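Local atomic coordinates of hemin ABC transporter, periplasmic hemin-binding protein HutB (Vibrio cholerae, PDB entry 5KHL), a protein that probably binds heme in the periplasm and delivers it to an ABC transporter for import across the inner membrane. Residues Q89-S93 against S94-V98; Q108-L111 against T112-Q116. All coordinates share one frame; numbering follows the deposited sequence.

Interaction 1 (Q89-S93 against S94-V98); sequences QQLRS and SGIQV
A Schellman motif closes helix 85-93 where Gly-95 turns the chain back toward strand 97-100, the second strand of a beta-alpha-beta unit, and the helix carbonyls of Leu-91 and Arg-92 meet the backbone that follows. Ile-96 N donates to Leu-91 O at 2.9 Å, a fairly straight bond (159° at the hydrogen), while Gly-95 N reaches Arg-92 O at 2.7 Å. Gly-95 has a positive phi of 99°, a conformation that glycine, without a side chain, takes up easily. Ser-94, small and polar, turns its OG onto Leu-91 O at 3.1 Å, from the face of that carbonyl plane opposite Ile-96 N. Beside these bonds, apolar chains meet: Ile-96 CG1 lies 3.8 Å from Leu-91 CB, and Leu-76 of strand 75-78 touches Leu-91 as well. Val-98 crosses Arg-92 at about a right angle, its CG2 3.7 Å from Arg-92 CG; the extended arginine runs past the valine, with NE near CB and NH2 near CG1. Ile-96 N and the Ser-94 hydroxyl both donate to Leu-91 O, so this last-turn carbonyl is gripped from both faces as the chain leaves the helix.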
ATOM      1  N   GLN A  89      13.592  10.727 -19.283  1.00 78.16           N
ATOM      2  CA  GLN A  89      14.147  11.889 -19.993  1.00 87.15           C
ATOM      3  C   GLN A  89      13.474  12.060 -21.351  1.00 80.65           C
ATOM      4  O   GLN A  89      13.129  13.174 -21.735  1.00 81.47           O
ATOM      5  CB  GLN A  89      15.675  11.792 -20.178  1.00 98.77           C
ATOM      6  CG  GLN A  89      16.250  10.391 -20.089  1.00107.40           C
ATOM      7  CD  GLN A  89      17.633  10.234 -20.732  1.00119.33           C
ATOM      8  OE1 GLN A  89      17.804  10.450 -21.939  1.00125.99           O
ATOM      9  NE2 GLN A  89      18.618   9.826 -19.928  1.00126.66           N
ATOM     10  N   GLN A  90      13.281  10.953 -22.062  1.00 68.77           N
ATOM     11  CA  GLN A  90      12.600  10.965 -23.357  1.00 76.07           C
ATOM     12  C   GLN A  90      11.188  11.559 -23.280  1.00 67.94           C
ATOM     13  O   GLN A  90      10.698  12.162 -24.232  1.00 71.66           O
ATOM     14  CB  GLN A  90      12.536   9.544 -23.928  1.00 78.91           C
ATOM     15  CG  GLN A  90      13.896   8.916 -24.188  1.00 84.50           C
ATOM     16  CD  GLN A  90      13.809   7.600 -24.947  1.00 85.75           C
ATOM     17  OE1 GLN A  90      13.128   7.498 -25.977  1.00 87.96           O
ATOM     18  NE2 GLN A  90      14.502   6.582 -24.438  1.00 80.32           N
ATOM     19  N   LEU A  91      10.534  11.389 -22.142  1.00 66.02           N
ATOM     20  CA  LEU A  91       9.218  11.974 -21.947  1.00 62.82           C
ATOM     21  C   LEU A  91       9.330  13.467 -21.664  1.00 65.76           C
ATOM     22  O   LEU A  91       8.654  14.280 -22.295  1.00 68.68           O
ATOM     23  CB  LEU A  91       8.501  11.263 -20.810  1.00 57.12           C
ATOM     24  CG  LEU A  91       8.312   9.770 -21.041  1.00 55.54           C
ATOM     25  CD1 LEU A  91       7.780   9.127 -19.763  1.00 51.42           C
ATOM     26  CD2 LEU A  91       7.369   9.526 -22.213  1.00 50.92           C
ATOM     27  N   ARG A  92      10.188  13.808 -20.705  1.00 62.88           N
ATOM     28  CA  ARG A  92      10.508  15.192 -20.383  1.00 67.06           C
ATOM     29  C   ARG A  92      10.944  15.969 -21.618  1.00 75.18           C
ATOM     30  O   ARG A  92      10.350  16.988 -21.942  1.00 83.34           O
ATOM     31  CB  ARG A  92      11.614  15.261 -19.325  1.00 68.63           C
ATOM     32  CG  ARG A  92      11.176  14.940 -17.908  1.00 69.51           C
ATOM     33  CD  ARG A  92      12.364  14.816 -16.966  1.00 65.60           C
ATOM     34  NE  ARG A  92      11.953  14.440 -15.618  1.00 78.96           N
ATOM     35  CZ  ARG A  92      12.566  13.525 -14.871  1.00 75.44           C
ATOM     36  NH1 ARG A  92      13.631  12.891 -15.355  1.00 75.89           N
ATOM     37  NH2 ARG A  92      12.114  13.245 -13.646  1.00 59.27           N
ATOM     38  N   SER A  93      11.982  15.488 -22.303  1.00 82.52           N
ATOM     39  CA  SER A  93      12.512  16.167 -23.491  1.00 93.97           C
ATOM     40  C   SER A  93      11.439  16.349 -24.557  1.00 90.59           C
ATOM     41  O   SER A  93      11.537  17.236 -25.399  1.00 93.10           O
ATOM     42  CB  SER A  93      13.696  15.395 -24.084  1.00 98.23           C
ATOM     43  OG  SER A  93      14.822  15.428 -23.226  1.00109.14           O
ATOM     44  N   SER A  94      10.410  15.508 -24.508  1.00 71.33           N
ATOM     45  CA  SER A  94       9.291  15.612 -25.432  1.00 71.29           C
ATOM     46  C   SER A  94       8.143  16.446 -24.881  1.00 74.94           C
ATOM     47  O   SER A  94       7.128  16.611 -25.550  1.00 71.42           O
ATOM     48  CB  SER A  94       8.751  14.235 -25.778  1.00 69.61           C
ATOM     49  OG  SER A  94       7.476  14.073 -25.184  1.00 72.71           O
ATOM     50  N   GLY A  95       8.280  16.933 -23.651  1.00 85.78           N
ATOM     51  CA  GLY A  95       7.318  17.874 -23.094  1.00 88.64           C
ATOM     52  C   GLY A  95       6.253  17.298 -22.172  1.00 85.87           C
ATOM     53  O   GLY A  95       5.301  18.002 -21.815  1.00 81.34           O
ATOM     54  N   ILE A  96       6.401  16.026 -21.799  1.00 78.28           N
ATOM     55  CA  ILE A  96       5.507  15.403 -20.829  1.00 68.76           C
ATOM     56  C   ILE A  96       5.882  15.813 -19.398  1.00 71.43           C
ATOM     57  O   ILE A  96       7.043  15.689 -18.995  1.00 78.92           O
ATOM     58  CB  ILE A  96       5.549  13.858 -20.908  1.00 57.30           C
ATOM     59  CG1 ILE A  96       5.717  13.358 -22.356  1.00 61.17           C
ATOM     60  CG2 ILE A  96       4.336  13.271 -20.214  1.00 52.20           C
ATOM     61  CD1 ILE A  96       4.451  13.280 -23.153  1.00 58.78           C
ATOM     62  N   GLN A  97       4.911  16.285 -18.620  1.00 67.86           N
ATOM     63  CA  GLN A  97       5.170  16.553 -17.205  1.00 69.13           C
ATOM     64  C   GLN A  97       5.392  15.237 -16.450  1.00 64.68           C
ATOM     65  O   GLN A  97       4.506  14.372 -16.393  1.00 62.25           O
ATOM     66  CB  GLN A  97       4.025  17.347 -16.566  1.00 59.16           C
ATOM     67  CG  GLN A  97       4.229  18.859 -16.525  1.00 83.40           C
ATOM     68  CD  GLN A  97       3.414  19.532 -15.420  1.00 90.42           C
ATOM     69  OE1 GLN A  97       3.750  19.442 -14.235  1.00 89.05           O
ATOM     70  NE2 GLN A  97       2.338  20.209 -15.807  1.00 99.36           N
ATOM     71  N   VAL A  98       6.578  15.082 -15.871  1.00 56.80           N
ATOM     72  CA  VAL A  98       6.875  13.878 -15.115  1.00 60.30           C
ATOM     73  C   VAL A  98       6.883  14.207 -13.620  1.00 59.67           C
ATOM     74  O   VAL A  98       7.846  14.780 -13.101  1.00 56.68           O
ATOM     75  CB  VAL A  98       8.220  13.246 -15.554  1.00 61.60           C
ATOM     76  CG1 VAL A  98       8.495  11.983 -14.769  1.00 56.19           C
ATOM     77  CG2 VAL A  98       8.203  12.930 -17.052  1.00 64.49           C
TER

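Interaction 2 (Q108-L111 against T112-Q116); sequences QGLL and TRIDQ
Gln-108 and Thr-112 meet one turn apart on helix 107-120, where the backbone follows the alpha-helical i to i+4 pattern. Among the hydrogen bonds, Thr-112 N donates to Gln-108 O at 2.8 Å, and Ile-114 N to Leu-110 O at 2.9 Å. Gln-108 O accepts a second donor: with its OG1 placed beside the backbone N (chi1 -59°), Thr-112 turns the hydroxyl back onto Gln-108 O at 2.9 Å. Hydroxyl and amide reach this oxygen from opposite faces of its plane; the bond gives the hydroxyl hydrogen an acceptor within the helix itself. The apolar contacts lie on another side, where Leu-110 CD1 packs 4.0 Å from Ile-114 CG1; both side chains also touch Leu-29 of helix 24-32, a buried place that suits branched aliphatic residues. The polar end of Asp-115 is taken up by helix 125-143, OD2 forming a salt bridge with Lys-131 NZ. A flat cation meets backbone and leucine side chain together. Arg-113, bent at chi2 and chi3, folds its guanidinium back along the helix, NH1 passing 3.6 Å from Gly-109 O, close against the bare glycine backbone, and NH2 3.8 Å from Leu-110 CD1. One face of the group receives Leu-110 CA, 3.6 Å above its plane and offset toward the rim.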
ATOM      1  N   GLN A 108       1.053  11.302   7.112  1.00 44.22           N
ATOM      2  CA  GLN A 108       1.233  12.631   6.518  1.00 47.04           C
ATOM      3  C   GLN A 108       1.639  12.482   5.055  1.00 46.10           C
ATOM      4  O   GLN A 108       1.367  13.362   4.236  1.00 43.91           O
ATOM      5  CB  GLN A 108       2.254  13.480   7.293  1.00 48.36           C
ATOM      6  CG  GLN A 108       3.603  12.840   7.550  1.00 67.26           C
ATOM      7  CD  GLN A 108       3.650  11.986   8.823  1.00 68.74           C
ATOM      8  OE1 GLN A 108       2.664  11.331   9.213  1.00 61.74           O
ATOM      9  NE2 GLN A 108       4.812  11.979   9.471  1.00 68.47           N
ATOM     10  N   GLY A 109       2.273  11.353   4.737  1.00 41.25           N
ATOM     11  CA  GLY A 109       2.637  11.058   3.373  1.00 40.10           C
ATOM     12  C   GLY A 109       1.370  11.019   2.531  1.00 37.73           C
ATOM     13  O   GLY A 109       1.331  11.600   1.454  1.00 44.85           O
ATOM     14  N   LEU A 110       0.330  10.361   3.044  1.00 39.03           N
ATOM     15  CA  LEU A 110      -0.969  10.319   2.384  1.00 37.60           C
ATOM     16  C   LEU A 110      -1.581  11.709   2.198  1.00 44.72           C
ATOM     17  O   LEU A 110      -2.071  12.030   1.121  1.00 45.83           O
ATOM     18  CB  LEU A 110      -1.926   9.416   3.172  1.00 43.43           C
ATOM     19  CG  LEU A 110      -3.388   9.364   2.724  1.00 40.24           C
ATOM     20  CD1 LEU A 110      -3.492   9.115   1.210  1.00 43.63           C
ATOM     21  CD2 LEU A 110      -4.145   8.277   3.488  1.00 41.29           C
ATOM     22  N   LEU A 111      -1.552  12.527   3.243  1.00 42.10           N
ATOM     23  CA  LEU A 111      -2.122  13.863   3.159  1.00 50.63           C
ATOM     24  C   LEU A 111      -1.360  14.701   2.136  1.00 40.36           C
ATOM     25  O   LEU A 111      -1.958  15.461   1.384  1.00 41.66           O
ATOM     26  CB  LEU A 111      -2.114  14.562   4.528  1.00 55.32           C
ATOM     27  CG  LEU A 111      -2.910  13.941   5.676  1.00 44.68           C
ATOM     28  CD1 LEU A 111      -2.597  14.667   6.971  1.00 43.38           C
ATOM     29  CD2 LEU A 111      -4.398  13.962   5.416  1.00 41.06           C
ATOM     30  N   THR A 112      -0.040  14.556   2.111  1.00 44.08           N
ATOM     31  CA  THR A 112       0.810  15.228   1.122  1.00 50.31           C
ATOM     32  C   THR A 112       0.526  14.737  -0.314  1.00 56.36           C
ATOM     33  O   THR A 112       0.464  15.532  -1.271  1.00 59.99           O
ATOM     34  CB  THR A 112       2.317  14.999   1.455  1.00 48.21           C
ATOM     35  OG1 THR A 112       2.605  15.503   2.766  1.00 48.16           O
ATOM     36  CG2 THR A 112       3.218  15.682   0.451  1.00 46.88           C
ATOM     37  N   ARG A 113       0.359  13.426  -0.453  1.00 48.25           N
ATOM     38  CA  ARG A 113       0.040  12.815  -1.737  1.00 43.48           C
ATOM     39  C   ARG A 113      -1.274  13.364  -2.290  1.00 48.81           C
ATOM     40  O   ARG A 113      -1.383  13.664  -3.482  1.00 38.85           O
ATOM     41  CB  ARG A 113      -0.021  11.287  -1.595  1.00 40.07           C
ATOM     42  CG  ARG A 113       0.273  10.510  -2.890  1.00 48.53           C
ATOM     43  CD  ARG A 113       0.946   9.149  -2.605  1.00 32.91           C
ATOM     44  NE  ARG A 113       0.141   8.356  -1.703  1.00 36.88           N
ATOM     45  CZ  ARG A 113       0.494   8.000  -0.478  1.00 37.29           C
ATOM     46  NH1 ARG A 113       1.679   8.326   0.018  1.00 35.47           N
ATOM     47  NH2 ARG A 113      -0.354   7.298   0.243  1.00 37.47           N
ATOM     48  N   ILE A 114      -2.262  13.518  -1.414  1.00 41.12           N
ATOM     49  CA  ILE A 114      -3.562  14.060  -1.815  1.00 40.57           C
ATOM     50  C   ILE A 114      -3.388  15.475  -2.337  1.00 52.59           C
ATOM     51  O   ILE A 114      -3.982  15.847  -3.355  1.00 54.46           O
ATOM     52  CB  ILE A 114      -4.590  14.043  -0.646  1.00 51.87           C
ATOM     53  CG1 ILE A 114      -4.926  12.607  -0.241  1.00 46.02           C
ATOM     54  CG2 ILE A 114      -5.891  14.766  -1.028  1.00 49.85           C
ATOM     55  CD1 ILE A 114      -5.844  12.512   0.950  1.00 39.33           C
ATOM     56  N   ASP A 115      -2.550  16.257  -1.659  1.00 52.56           N
ATOM     57  CA  ASP A 115      -2.272  17.627  -2.102  1.00 54.16           C
ATOM     58  C   ASP A 115      -1.581  17.633  -3.457  1.00 45.92           C
ATOM     59  O   ASP A 115      -1.941  18.417  -4.334  1.00 49.06           O
ATOM     60  CB  ASP A 115      -1.395  18.385  -1.089  1.00 47.58           C
ATOM     61  CG  ASP A 115      -2.164  18.902   0.092  1.00 48.99           C
ATOM     62  OD1 ASP A 115      -1.504  19.137   1.118  1.00 64.29           O
ATOM     63  OD2 ASP A 115      -3.398  19.080   0.009  1.00 64.00           O
ATOM     64  N   GLN A 116      -0.580  16.762  -3.607  1.00 45.31           N
ATOM     65  CA  GLN A 116       0.238  16.721  -4.823  1.00 46.09           C
ATOM     66  C   GLN A 116      -0.612  16.383  -6.035  1.00 45.41           C
ATOM     67  O   GLN A 116      -0.477  17.009  -7.072  1.00 48.24           O
ATOM     68  CB  GLN A 116       1.381  15.714  -4.683  1.00 53.03           C
ATOM     69  CG  GLN A 116       2.571  16.232  -3.856  1.00 46.25           C
ATOM     70  CD  GLN A 116       3.506  15.115  -3.416  1.00 50.45           C
ATOM     71  OE1 GLN A 116       3.068  14.014  -3.089  1.00 49.01           O
ATOM     72  NE2 GLN A 116       4.801  15.398  -3.415  1.00 47.75           N
TER

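Interactions 1 and 2 follow one another along the chain: 89-98 ends a helix and enters strand 97-100, after which the chain runs into helix 107-120, which carries 108-116. Their centres are 24 Å apart and their nearest atoms about 9 Å, without touching. Interaction 1 is the more peripheral, its centre 27 Å from the centre of the chain against 14 Å for interaction 2. Interaction 1 turns the chain at a helix end, whereas interaction 2 lies within a continuing helix packed against helices 24-32 and 125-143. Near interaction 1 a sulfate, probably from the crystallisation liquor, lies about 5 Å from the side chain of Gln-90.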